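Local atomic coordinates of endoglucanase FnCel5A (Fervidobacterium nodosum, PDB entry 3NCO), a protein that probably hydrolyses internal beta-1,4-glucosidic bonds of cellulose. Residues 98-109 / 137-148. Numbering follows the deposited sequence.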
loop_
_atom_site.group_PDB
_atom_site.type_symbol
_atom_site.label_atom_id
_atom_site.label_comp_id
_atom_site.label_asym_id
_atom_site.label_seq_id
_atom_site.Cartn_x
_atom_site.Cartn_y
_atom_site.Cartn_z
ATOM N N VAL A 98 4.347 1.642 -10.636
ATOM C CA VAL A 98 4.580 0.505 -9.757
ATOM C C VAL A 98 5.110 1.045 -8.435
ATOM O O VAL A 98 6.042 1.886 -8.455
ATOM C CB VAL A 98 5.614 -0.466 -10.366
ATOM C CG1 VAL A 98 5.831 -1.638 -9.423
ATOM C CG2 VAL A 98 5.143 -0.893 -11.788
ATOM N N ILE A 99 4.522 0.559 -7.320
ATOM C CA ILE A 99 4.971 0.940 -5.977
ATOM C C ILE A 99 5.525 -0.348 -5.366
ATOM O O ILE A 99 4.808 -1.343 -5.299
ATOM C CB ILE A 99 3.791 1.474 -5.129
ATOM C CG1 ILE A 99 3.225 2.835 -5.620
ATOM C CG2 ILE A 99 4.252 1.702 -3.682
ATOM C CD1 ILE A 99 1.815 3.103 -5.180
ATOM N N ILE A 100 6.815 -0.348 -4.981
ATOM C CA ILE A 100 7.364 -1.525 -4.274
ATOM C C ILE A 100 7.674 -1.076 -2.828
ATOM O O ILE A 100 8.228 0.028 -2.637
ATOM C CB ILE A 100 8.635 -2.129 -4.992
ATOM C CG1 ILE A 100 9.834 -1.127 -4.981
ATOM C CG2 ILE A 100 8.312 -2.762 -6.436
ATOM C CD1 ILE A 100 11.120 -1.766 -5.639
ATOM N N ASN A 101 7.360 -1.934 -1.851
ATOM C CA ASN A 101 7.396 -1.519 -0.432
ATOM C C ASN A 101 8.303 -2.566 0.284
ATOM O O ASN A 101 8.823 -3.502 -0.318
ATOM C CB ASN A 101 5.959 -1.361 0.217
ATOM C CG ASN A 101 5.287 -2.698 0.609
ATOM O OD1 ASN A 101 5.884 -3.788 0.451
ATOM N ND2 ASN A 101 4.016 -2.627 1.099
ATOM N N CYS A 102 8.459 -2.411 1.608
ATOM C CA CYS A 102 8.792 -3.545 2.445
ATOM C C CYS A 102 7.603 -3.772 3.388
ATOM O O CYS A 102 7.004 -2.817 3.885
ATOM C CB CYS A 102 10.048 -3.196 3.229
ATOM S SG CYS A 102 10.738 -4.561 4.258
ATOM N N HIS A 103 7.288 -5.037 3.643
ATOM C CA HIS A 103 6.003 -5.449 4.212
ATOM C C HIS A 103 6.271 -6.663 5.115
ATOM O O HIS A 103 7.189 -7.487 4.877
ATOM C CB HIS A 103 5.104 -5.860 3.060
ATOM C CG HIS A 103 3.630 -5.644 3.239
ATOM N ND1 HIS A 103 2.784 -6.466 3.957
ATOM C CD2 HIS A 103 2.833 -4.745 2.636
ATOM C CE1 HIS A 103 1.522 -6.086 3.768
ATOM N NE2 HIS A 103 1.534 -5.022 2.998
ATOM N N HIS A 104 5.512 -6.732 6.205
ATOM C CA HIS A 104 5.579 -7.910 7.069
ATOM C C HIS A 104 7.002 -8.191 7.586
ATOM O O HIS A 104 7.485 -9.295 7.464
ATOM C CB HIS A 104 5.001 -9.141 6.340
ATOM C CG HIS A 104 4.551 -10.221 7.266
ATOM N ND1 HIS A 104 3.232 -10.656 7.323
ATOM C CD2 HIS A 104 5.228 -10.936 8.198
ATOM C CE1 HIS A 104 3.129 -11.609 8.246
ATOM N NE2 HIS A 104 4.316 -11.776 8.802
ATOM N N PHE A 105 7.621 -7.198 8.203
ATOM C CA PHE A 105 8.899 -7.401 8.899
ATOM C C PHE A 105 8.605 -7.573 10.413
ATOM O O PHE A 105 8.663 -6.613 11.170
ATOM C CB PHE A 105 9.770 -6.187 8.600
ATOM C CG PHE A 105 11.225 -6.350 8.928
ATOM C CD1 PHE A 105 12.151 -5.409 8.414
ATOM C CD2 PHE A 105 11.708 -7.407 9.734
ATOM C CE1 PHE A 105 13.524 -5.517 8.742
ATOM C CE2 PHE A 105 13.069 -7.531 10.021
ATOM C CZ PHE A 105 13.984 -6.570 9.512
ATOM N N GLU A 106 8.282 -8.815 10.840
ATOM C CA GLU A 106 7.774 -9.057 12.195
ATOM C C GLU A 106 8.753 -8.580 13.267
ATOM O O GLU A 106 8.333 -7.971 14.265
ATOM C CB GLU A 106 7.409 -10.549 12.408
ATOM C CG GLU A 106 6.093 -10.998 11.674
ATOM C CD GLU A 106 5.743 -12.539 11.815
ATOM O OE1 GLU A 106 6.153 -13.206 12.818
ATOM O OE2 GLU A 106 5.053 -13.093 10.909
ATOM N N GLU A 107 10.043 -8.819 13.071
ATOM C CA GLU A 107 11.031 -8.405 14.078
ATOM C C GLU A 107 11.122 -6.879 14.246
ATOM O O GLU A 107 11.383 -6.360 15.336
ATOM C CB GLU A 107 12.416 -8.948 13.716
ATOM C CG GLU A 107 12.424 -10.487 13.620
ATOM C CD GLU A 107 12.115 -11.088 12.213
ATOM O OE1 GLU A 107 11.493 -10.491 11.264
ATOM O OE2 GLU A 107 12.539 -12.250 12.049
ATOM N N LEU A 108 10.905 -6.162 13.148
ATOM C CA LEU A 108 10.852 -4.690 13.218
ATOM C C LEU A 108 9.722 -4.175 14.130
ATOM O O LEU A 108 9.893 -3.184 14.899
ATOM C CB LEU A 108 10.728 -4.109 11.779
ATOM C CG LEU A 108 10.727 -2.580 11.687
ATOM C CD1 LEU A 108 11.985 -2.040 12.274
ATOM C CD2 LEU A 108 10.625 -2.192 10.194
ATOM N N TYR A 109 8.565 -4.840 14.055
ATOM C CA TYR A 109 7.464 -4.478 14.915
ATOM C C TYR A 109 7.789 -4.707 16.364
ATOM O O TYR A 109 7.317 -3.982 17.257
ATOM C CB TYR A 109 6.240 -5.307 14.554
ATOM C CG TYR A 109 5.503 -4.887 13.305
ATOM C CD1 TYR A 109 4.957 -3.651 13.211
ATOM C CD2 TYR A 109 5.391 -5.742 12.189
ATOM C CE1 TYR A 109 4.231 -3.249 12.097
ATOM C CE2 TYR A 109 4.679 -5.351 11.034
ATOM C CZ TYR A 109 4.095 -4.092 11.005
ATOM O OH TYR A 109 3.367 -3.699 9.869
ATOM N N LEU A 137 8.431 3.967 -11.363
ATOM C CA LEU A 137 8.638 3.121 -10.165
ATOM C C LEU A 137 8.821 4.023 -8.932
ATOM O O LEU A 137 9.777 4.816 -8.889
ATOM C CB LEU A 137 9.892 2.255 -10.295
ATOM C CG LEU A 137 10.255 1.407 -9.063
ATOM C CD1 LEU A 137 9.195 0.294 -8.784
ATOM C CD2 LEU A 137 11.662 0.816 -9.247
ATOM N N PHE A 138 7.966 3.794 -7.932
ATOM C CA PHE A 138 8.018 4.507 -6.629
ATOM C C PHE A 138 8.461 3.558 -5.516
ATOM O O PHE A 138 8.134 2.356 -5.586
ATOM C CB PHE A 138 6.608 5.002 -6.230
ATOM C CG PHE A 138 6.010 6.020 -7.165
ATOM C CD1 PHE A 138 6.701 6.537 -8.227
ATOM C CD2 PHE A 138 4.738 6.518 -6.896
ATOM C CE1 PHE A 138 6.075 7.450 -9.124
ATOM C CE2 PHE A 138 4.125 7.449 -7.741
ATOM C CZ PHE A 138 4.787 7.903 -8.878
ATOM N N PHE A 139 9.181 4.075 -4.501
ATOM C CA PHE A 139 9.529 3.243 -3.347
ATOM C C PHE A 139 8.583 3.539 -2.188
ATOM O O PHE A 139 8.017 4.639 -2.130
ATOM C CB PHE A 139 10.930 3.584 -2.844
ATOM C CG PHE A 139 12.021 3.240 -3.823
ATOM C CD1 PHE A 139 11.739 2.346 -4.861
ATOM C CD2 PHE A 139 13.344 3.750 -3.672
ATOM C CE1 PHE A 139 12.688 1.994 -5.784
ATOM C CE2 PHE A 139 14.355 3.388 -4.582
ATOM C CZ PHE A 139 14.042 2.485 -5.639
ATOM N N GLU A 140 8.411 2.591 -1.261
ATOM C CA GLU A 140 7.560 2.799 -0.101
ATOM C C GLU A 140 8.239 2.158 1.107
ATOM O O GLU A 140 8.251 0.938 1.190
ATOM C CB GLU A 140 6.201 2.152 -0.351
ATOM C CG GLU A 140 5.289 2.324 0.893
ATOM C CD GLU A 140 3.904 1.713 0.770
ATOM O OE1 GLU A 140 3.642 1.061 -0.263
ATOM O OE2 GLU A 140 3.103 1.864 1.693
ATOM N N ILE A 141 8.845 2.971 1.979
ATOM C CA ILE A 141 9.780 2.470 2.991
ATOM C C ILE A 141 9.280 1.291 3.819
ATOM O O ILE A 141 9.962 0.261 3.923
ATOM C CB ILE A 141 10.200 3.593 3.940
ATOM C CG1 ILE A 141 11.065 4.544 3.111
ATOM C CG2 ILE A 141 11.112 3.041 5.080
ATOM C CD1 ILE A 141 11.340 5.891 3.834
ATOM N N PHE A 142 8.069 1.428 4.377
ATOM C CA PHE A 142 7.521 0.351 5.208
ATOM C C PHE A 142 6.005 0.397 5.281
ATOM O O PHE A 142 5.410 1.467 5.412
ATOM C CB PHE A 142 8.148 0.326 6.609
ATOM C CG PHE A 142 7.877 -0.933 7.364
ATOM C CD1 PHE A 142 8.324 -2.189 6.890
ATOM C CD2 PHE A 142 7.115 -0.877 8.525
ATOM C CE1 PHE A 142 8.005 -3.366 7.591
ATOM C CE2 PHE A 142 6.832 -2.033 9.256
ATOM C CZ PHE A 142 7.265 -3.268 8.798
ATOM N N ASN A 143 5.398 -0.783 5.255
ATOM C CA ASN A 143 3.948 -0.913 5.373
ATOM C C ASN A 143 3.513 -0.889 6.828
ATOM O O ASN A 143 3.962 -1.676 7.646
ATOM C CB ASN A 143 3.584 -2.278 4.788
ATOM C CG ASN A 143 2.115 -2.580 4.883
ATOM O OD1 ASN A 143 1.693 -3.496 5.624
ATOM N ND2 ASN A 143 1.360 -1.823 4.223
ATOM N N GLU A 144 2.584 0.029 7.132
ATOM C CA GLU A 144 1.934 -0.010 8.471
ATOM C C GLU A 144 2.904 -0.132 9.659
ATOM O O GLU A 144 2.960 -1.157 10.317
ATOM C CB GLU A 144 0.910 -1.150 8.508
ATOM C CG GLU A 144 -0.250 -0.850 7.598
ATOM C CD GLU A 144 -1.328 -1.881 7.647
ATOM O OE1 GLU A 144 -1.175 -2.899 8.351
ATOM O OE2 GLU A 144 -2.333 -1.745 6.948
ATOM N N PRO A 145 3.667 0.927 9.938
ATOM C CA PRO A 145 4.393 0.914 11.166
ATOM C C PRO A 145 3.395 0.692 12.272
ATOM O O PRO A 145 2.235 1.140 12.133
ATOM C CB PRO A 145 4.892 2.361 11.278
ATOM C CG PRO A 145 5.135 2.741 9.870
ATOM C CD PRO A 145 3.835 2.219 9.227
ATOM N N ALA A 146 3.796 -0.032 13.315
ATOM C CA ALA A 146 2.889 -0.339 14.458
ATOM C C ALA A 146 3.601 -1.031 15.579
ATOM O O ALA A 146 4.801 -1.232 15.513
ATOM C CB ALA A 146 1.729 -1.211 14.017
ATOM N N GLN A 147 2.860 -1.299 16.670
ATOM C CA GLN A 147 3.418 -2.038 17.787
ATOM C C GLN A 147 4.567 -1.249 18.352
ATOM O O GLN A 147 4.372 -0.087 18.682
ATOM C CB GLN A 147 3.789 -3.487 17.417
ATOM C CG GLN A 147 2.510 -4.291 17.076
ATOM C CD GLN A 147 2.805 -5.781 17.033
ATOM O OE1 GLN A 147 3.190 -6.377 18.049
ATOM N NE2 GLN A 147 2.658 -6.384 15.870
ATOM N N ASN A 148 5.750 -1.838 18.493
ATOM C CA ASN A 148 6.836 -1.125 19.189
ATOM C C ASN A 148 7.521 -0.107 18.286
ATOM O O ASN A 148 8.325 0.697 18.738
ATOM C CB ASN A 148 7.833 -2.126 19.705
ATOM C CG ASN A 148 7.265 -2.901 20.904
ATOM O OD1 ASN A 148 6.306 -2.416 21.569
ATOM N ND2 ASN A 148 7.767 -4.098 21.133
HETATM O O HOH W 1 3.862 -4.731 7.355
#
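Strands 98-101 and 137-140 run parallel, their axes 4.7 Å apart at closest and 26° from aligned, joined by nearly straight bonds from Phe138 N to Val98 O (2.8 Å) and from Ile100 N to Phe138 O; past the strands, Asn143 N bonds to Cys102 O. On one face of the sheet Val98 CG1 and Ile100 CG2 pack on Leu137 CD1, and Ile100 lies alongside Phe139. On the other, the extended Glu140 side chain runs beside Asn101, its OE1 3.4 Å from Asn101 CB. Arg59 forms a salt bridge with this oxygen.

The Asn143 amide stacks on the His103 imidazole, planes 9° apart, with OD1 3.0 Å from NE2 over the ring face. With CG anti to the backbone N (chi1 -166°), the Phe142 ring reaches back under helix 106-110. Leu108 CD2 sits over its centre in a CH-pi contact, 3.7 Å from the centroid. Tyr109 meets this ring obliquely and donates its hydroxyl proton to Glu144 O (2.6 Å). One water hydrogen-bonds to Tyr109 OH, Asn143 OD1 and His104 N, bridging the two loops.

These are neighbouring strands of the TIM barrel with the loops after them. Asn143-Glu144-Pro145 is consistent with the family 5 Asn-Glu-Pro motif after strand 4, whose glutamate is the acid/base in relatives; His203 holds Glu144 OE2. Helices 78-93 and 112-130 cover the Leu137 face, and Trp154 of helix 151-168 touches Phe142.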